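Local coordinates for protein serine protease pet (Escherichia coli, PDB 4OM9) that probably cleaves alpha-fodrin as a secreted serine protease, an autotransporter enterotoxin of enteroaggregative E. coli, at residues D499-A504 / E577-R582; M96-D101 / S247-E252. One frame throughout, in Å; residues are numbered along the deposited sequence.

Overall arrangement
From the N terminus the chain first builds the protease domain, of the chymotrypsin-like clan, and then the long beta-helix. Contact 2 comes first. It closes a loop of about 145 residues, setting the end of strand 88-97 against helix 247-255, the helix that leads on toward the first beta-helix strands. Contact 1 follows in series. It lies in the beta-helix near the centre of the chain and pairs strand 502-504 with strand 576-583, closing a loop of 72 residues that includes strands 506-510 and 514-520 and helices 543-550 and 552-558. The two loops neither nest nor cross. The centres of contact 1 and contact 2 are 48 Å apart, and their nearest atoms about 35 Å.

Contact 1 of 2, residues D499-A504 / E577-R582; sequences DGDIQA and ETRKFR
Strand 502-504 and strand 579-582 pair in parallel, as strands of successive coils do in a right-handed beta-helix. The axes run 4.8 Å apart, with 14° between their directions. Ile502 N donates to Lys580 O at 2.8 Å, and Ile502 O takes Arg582 N in return. Ala504 N then reaches Arg582 O, so the backbone bonds alternate from strand to strand.

Ahead of strand 502-504, side chains take over. Asp501 OD1 receives Lys580 N at 2.6 Å in a nearly straight bond (174°). The carboxylate thus stands in for a backbone carbonyl and carries the pairing one step further. Its CG lies beside its own backbone N (chi1 -64°), which turns OD1 to the neighbouring strand.

Arg579 bends at chi2 and brings NE to Asp499 O at 2.7 Å. That oxygen lies at the guanidinium edge and uses a lone pair. A water joins Arg579 NH2 to the same oxygen, though its bond to Asp499 O is weak. Glu577 OE1 makes a salt bridge to Arg579 NH2 from well out of the guanidinium plane, so it rests on charge alone.

On one side of the strand pair, Ile502 CG1 packs against Phe581 CD2 at 3.7 Å. Gln503 and Arg582 lie on the other. There Gln503 OE1 rests on the aliphatic part of Arg582, with CB at 3.3 Å and CG further along. The Arg582 guanidinium leads away to salt bridges with Asp600 and Glu602.

Asp499 is held through its carboxylate by His519 and Gln517. Strand 599-608 continues the stack beyond strand 576-583, with Ala599 and Val601 against Phe581. Met516 of strand 514-520 also touches that ring.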
loop_
_atom_site.group_PDB
_atom_site.type_symbol
_atom_site.label_atom_id
_atom_site.label_comp_id
_atom_site.label_asym_id
_atom_site.label_seq_id
_atom_site.Cartn_x
_atom_site.Cartn_y
_atom_site.Cartn_z
ATOM N N ASP A 499 -6.859 1.184 -3.864
ATOM C CA ASP A 499 -5.618 1.970 -3.689
ATOM C C ASP A 499 -5.097 1.967 -2.269
ATOM O O ASP A 499 -4.023 2.533 -1.985
ATOM C CB ASP A 499 -5.862 3.453 -4.036
ATOM C CG ASP A 499 -5.015 3.924 -5.157
ATOM O OD1 ASP A 499 -4.326 3.067 -5.726
ATOM O OD2 ASP A 499 -5.049 5.121 -5.490
ATOM N N GLY A 500 -5.923 1.456 -1.360
ATOM C CA GLY A 500 -5.605 1.471 0.055
ATOM C C GLY A 500 -5.397 0.067 0.580
ATOM O O GLY A 500 -5.325 -0.887 -0.190
ATOM N N ASP A 501 -5.303 -0.057 1.897
ATOM C CA ASP A 501 -5.125 -1.357 2.525
ATOM C C ASP A 501 -6.462 -2.062 2.708
ATOM O O ASP A 501 -7.446 -1.463 3.183
ATOM C CB ASP A 501 -4.415 -1.207 3.872
ATOM C CG ASP A 501 -3.023 -0.683 3.720
ATOM O OD1 ASP A 501 -2.246 -1.302 2.956
ATOM O OD2 ASP A 501 -2.704 0.356 4.338
ATOM N N ILE A 502 -6.483 -3.336 2.337
ATOM C CA ILE A 502 -7.673 -4.156 2.409
ATOM C C ILE A 502 -7.439 -5.399 3.250
ATOM O O ILE A 502 -6.656 -6.281 2.870
ATOM C CB ILE A 502 -8.140 -4.606 1.022
ATOM C CG1 ILE A 502 -8.420 -3.394 0.138
ATOM C CG2 ILE A 502 -9.410 -5.437 1.158
ATOM C CD1 ILE A 502 -9.732 -2.654 0.539
ATOM N N GLN A 503 -8.121 -5.456 4.388
ATOM C CA GLN A 503 -8.125 -6.617 5.261
ATOM C C GLN A 503 -9.561 -7.100 5.353
ATOM O O GLN A 503 -10.406 -6.419 5.935
ATOM C CB GLN A 503 -7.572 -6.263 6.648
ATOM C CG GLN A 503 -7.753 -7.338 7.703
ATOM C CD GLN A 503 -6.965 -8.590 7.387
ATOM O OE1 GLN A 503 -5.732 -8.557 7.320
ATOM N NE2 GLN A 503 -7.675 -9.707 7.161
ATOM N N ALA A 504 -9.846 -8.255 4.772
ATOM C CA ALA A 504 -11.217 -8.732 4.677
ATOM C C ALA A 504 -11.310 -10.240 4.887
ATOM O O ALA A 504 -10.392 -10.978 4.531
ATOM C CB ALA A 504 -11.806 -8.351 3.323
ATOM N N GLU A 577 3.203 4.251 -2.542
ATOM C CA GLU A 577 2.884 3.559 -1.312
ATOM C C GLU A 577 2.444 2.121 -1.580
ATOM O O GLU A 577 1.526 1.867 -2.356
ATOM C CB GLU A 577 1.800 4.323 -0.547
ATOM C CG GLU A 577 2.357 5.511 0.239
ATOM C CD GLU A 577 1.552 6.772 0.047
ATOM O OE1 GLU A 577 0.331 6.661 -0.199
ATOM O OE2 GLU A 577 2.135 7.872 0.130
ATOM N N THR A 578 3.104 1.185 -0.917
ATOM C CA THR A 578 2.757 -0.222 -1.012
ATOM C C THR A 578 1.564 -0.514 -0.119
ATOM O O THR A 578 1.501 -0.033 1.018
ATOM C CB THR A 578 3.946 -1.098 -0.621
ATOM O OG1 THR A 578 5.021 -0.798 -1.508
ATOM C CG2 THR A 578 3.598 -2.589 -0.728
ATOM N N ARG A 579 0.616 -1.287 -0.637
ATOM C CA ARG A 579 -0.634 -1.519 0.059
ATOM C C ARG A 579 -0.783 -2.998 0.352
ATOM O O ARG A 579 -0.318 -3.822 -0.440
ATOM C CB ARG A 579 -1.821 -1.010 -0.772
ATOM C CG ARG A 579 -1.768 0.479 -1.053
ATOM C CD ARG A 579 -1.803 1.267 0.261
ATOM N NE ARG A 579 -2.252 2.640 0.054
ATOM C CZ ARG A 579 -1.889 3.660 0.830
ATOM N NH1 ARG A 579 -1.083 3.441 1.859
ATOM N NH2 ARG A 579 -2.327 4.889 0.581
ATOM N N LYS A 580 -1.407 -3.327 1.482
ATOM C CA LYS A 580 -1.592 -4.717 1.864
ATOM C C LYS A 580 -3.010 -5.195 1.532
ATOM O O LYS A 580 -3.998 -4.542 1.840
ATOM C CB LYS A 580 -1.305 -4.924 3.349
ATOM C CG LYS A 580 0.096 -4.551 3.787
ATOM C CD LYS A 580 1.102 -5.652 3.505
ATOM C CE LYS A 580 2.457 -5.348 4.148
ATOM N NZ LYS A 580 2.338 -5.170 5.630
ATOM N N PHE A 581 -3.091 -6.328 0.872
ATOM C CA PHE A 581 -4.359 -6.959 0.592
ATOM C C PHE A 581 -4.262 -8.364 1.179
ATOM O O PHE A 581 -3.435 -9.210 0.731
ATOM C CB PHE A 581 -4.657 -6.968 -0.908
ATOM C CG PHE A 581 -4.507 -5.619 -1.574
ATOM C CD1 PHE A 581 -3.252 -5.146 -1.950
ATOM C CD2 PHE A 581 -5.621 -4.825 -1.837
ATOM C CE1 PHE A 581 -3.108 -3.900 -2.558
ATOM C CE2 PHE A 581 -5.485 -3.577 -2.456
ATOM C CZ PHE A 581 -4.222 -3.122 -2.814
ATOM N N ARG A 582 -5.059 -8.566 2.225
ATOM C CA ARG A 582 -5.139 -9.811 2.962
ATOM C C ARG A 582 -6.580 -10.285 2.965
ATOM O O ARG A 582 -7.510 -9.489 3.203
ATOM C CB ARG A 582 -4.643 -9.635 4.398
ATOM C CG ARG A 582 -3.165 -9.220 4.544
ATOM C CD ARG A 582 -2.246 -10.316 4.007
ATOM N NE ARG A 582 -0.812 -10.017 4.112
ATOM C CZ ARG A 582 -0.106 -9.355 3.193
ATOM N NH1 ARG A 582 -0.697 -8.890 2.093
ATOM N NH2 ARG A 582 1.197 -9.152 3.375
HETATM O O HOH W 1 -4.892 5.460 -1.117
#

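Contact 2 of 2, residues M96-D101 / S247-E252; sequences MTTGND and SKTTNE
Met96 lays its thioether across the first turns of helix 247-255, touching Thr249 with its methyl end and Glu252 with both sulfur and methyl. The chain is straight at chi2 and bends at chi3 (63°), turning CE back to the helix. There CE meets Thr249 CG2 at 3.6 Å. Met96 CB touches the same methyl at 3.8 Å, so CG2 sits against both ends of the methionine side chain.

Met96 and Glu252 cross at about a right angle. SD lies 4.0 Å from Glu252 CB, and CE is 3.6 Å from Glu252 OE1. The other carboxylate oxygen, OE2, bonds Lys248 NZ at 2.7 Å on its syn side. This salt bridge spans one helical turn and steadies the carboxylate.

Thr249 turns its two branches to different neighbours. CG2 is anti to the backbone N and faces Met96. OG1 approaches Thr98 OG1 at 3.6 Å, but it is hydrogen-bonded to Asp246.

No hydrogen bond crosses between the segments. This is light surface packing in the protease domain. It joins the end of strand 88-97, where a type I turn (Thr98 to Asp101) leads to strand 102-107, to the helix after strand 239-244. Thr250 of that helix rests on Ile104.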
loop_
_atom_site.group_PDB
_atom_site.type_symbol
_atom_site.label_atom_id
_atom_site.label_comp_id
_atom_site.label_asym_id
_atom_site.label_seq_id
_atom_site.Cartn_x
_atom_site.Cartn_y
_atom_site.Cartn_z
ATOM N N MET A 96 -10.371 39.530 20.539
ATOM C CA MET A 96 -9.637 40.403 21.429
ATOM C C MET A 96 -8.235 40.613 20.855
ATOM O O MET A 96 -7.674 39.768 20.149
ATOM C CB MET A 96 -9.575 39.841 22.855
ATOM C CG MET A 96 -10.714 40.297 23.764
ATOM S SD MET A 96 -10.631 39.600 25.435
ATOM C CE MET A 96 -9.111 40.309 26.001
ATOM N N THR A 97 -7.676 41.756 21.197
ATOM C CA THR A 97 -6.608 42.345 20.436
ATOM C C THR A 97 -5.702 43.049 21.416
ATOM O O THR A 97 -6.171 43.595 22.415
ATOM C CB THR A 97 -7.182 43.293 19.368
ATOM O OG1 THR A 97 -7.134 42.640 18.086
ATOM C CG2 THR A 97 -6.461 44.611 19.330
ATOM N N THR A 98 -4.401 42.992 21.148
ATOM C CA THR A 98 -3.408 43.398 22.120
ATOM C C THR A 98 -2.453 44.380 21.457
ATOM O O THR A 98 -2.269 44.323 20.242
ATOM C CB THR A 98 -2.673 42.149 22.656
ATOM O OG1 THR A 98 -2.690 42.129 24.086
ATOM C CG2 THR A 98 -1.249 42.050 22.134
ATOM N N GLY A 99 -1.870 45.293 22.234
ATOM C CA GLY A 99 -0.949 46.289 21.705
ATOM C C GLY A 99 0.218 45.682 20.924
ATOM O O GLY A 99 0.783 46.302 20.016
ATOM N N ASN A 100 0.574 44.456 21.277
ATOM C CA ASN A 100 1.606 43.720 20.574
ATOM C C ASN A 100 1.078 43.019 19.297
ATOM O O ASN A 100 1.795 42.192 18.711
ATOM C CB ASN A 100 2.236 42.690 21.520
ATOM C CG ASN A 100 3.684 42.353 21.154
ATOM O OD1 ASN A 100 4.466 43.221 20.737
ATOM N ND2 ASN A 100 4.041 41.082 21.323
ATOM N N ASP A 101 -0.165 43.351 18.903
ATOM C CA ASP A 101 -0.755 42.976 17.600
ATOM C C ASP A 101 -1.314 41.554 17.647
ATOM O O ASP A 101 -1.581 40.927 16.616
ATOM C CB ASP A 101 0.277 43.134 16.462
ATOM C CG ASP A 101 -0.308 42.911 15.067
ATOM O OD1 ASP A 101 -1.495 43.203 14.842
ATOM O OD2 ASP A 101 0.442 42.444 14.175
ATOM N N SER A 247 -1.586 33.715 25.991
ATOM C CA SER A 247 -2.526 32.928 26.779
ATOM C C SER A 247 -3.592 33.734 27.516
ATOM O O SER A 247 -4.780 33.414 27.486
ATOM C CB SER A 247 -1.752 32.119 27.811
ATOM O OG SER A 247 -1.683 30.765 27.423
ATOM N N LYS A 248 -3.130 34.751 28.220
ATOM C CA LYS A 248 -3.974 35.588 29.038
ATOM C C LYS A 248 -5.099 36.225 28.236
ATOM O O LYS A 248 -6.258 36.170 28.631
ATOM C CB LYS A 248 -3.118 36.669 29.701
ATOM C CG LYS A 248 -3.896 37.706 30.478
ATOM C CD LYS A 248 -2.950 38.805 30.966
ATOM C CE LYS A 248 -3.681 39.795 31.842
ATOM N NZ LYS A 248 -4.957 40.242 31.196
ATOM N N THR A 249 -4.757 36.843 27.113
ATOM C CA THR A 249 -5.755 37.478 26.261
ATOM C C THR A 249 -6.633 36.418 25.595
ATOM O O THR A 249 -7.842 36.593 25.449
ATOM C CB THR A 249 -5.090 38.357 25.185
ATOM O OG1 THR A 249 -4.205 39.299 25.811
ATOM C CG2 THR A 249 -6.143 39.104 24.368
ATOM N N THR A 250 -6.012 35.312 25.186
ATOM C CA THR A 250 -6.757 34.186 24.645
ATOM C C THR A 250 -7.812 33.696 25.626
ATOM O O THR A 250 -8.964 33.462 25.255
ATOM C CB THR A 250 -5.832 33.006 24.297
ATOM O OG1 THR A 250 -4.926 33.409 23.266
ATOM C CG2 THR A 250 -6.651 31.792 23.812
ATOM N N ASN A 251 -7.415 33.543 26.883
ATOM C CA ASN A 251 -8.292 32.956 27.878
ATOM C C ASN A 251 -9.382 33.921 28.263
ATOM O O ASN A 251 -10.498 33.519 28.598
ATOM C CB ASN A 251 -7.495 32.505 29.099
ATOM C CG ASN A 251 -6.748 31.207 28.838
ATOM O OD1 ASN A 251 -7.075 30.473 27.895
ATOM N ND2 ASN A 251 -5.751 30.914 29.664
ATOM N N GLU A 252 -9.083 35.201 28.161
ATOM C CA GLU A 252 -10.098 36.198 28.453
ATOM C C GLU A 252 -11.160 36.185 27.359
ATOM O O GLU A 252 -12.342 36.281 27.643
ATOM C CB GLU A 252 -9.470 37.584 28.631
ATOM C CG GLU A 252 -9.035 37.817 30.080
ATOM C CD GLU A 252 -7.939 38.857 30.228
ATOM O OE1 GLU A 252 -7.602 39.526 29.228
ATOM O OE2 GLU A 252 -7.404 39.000 31.353
#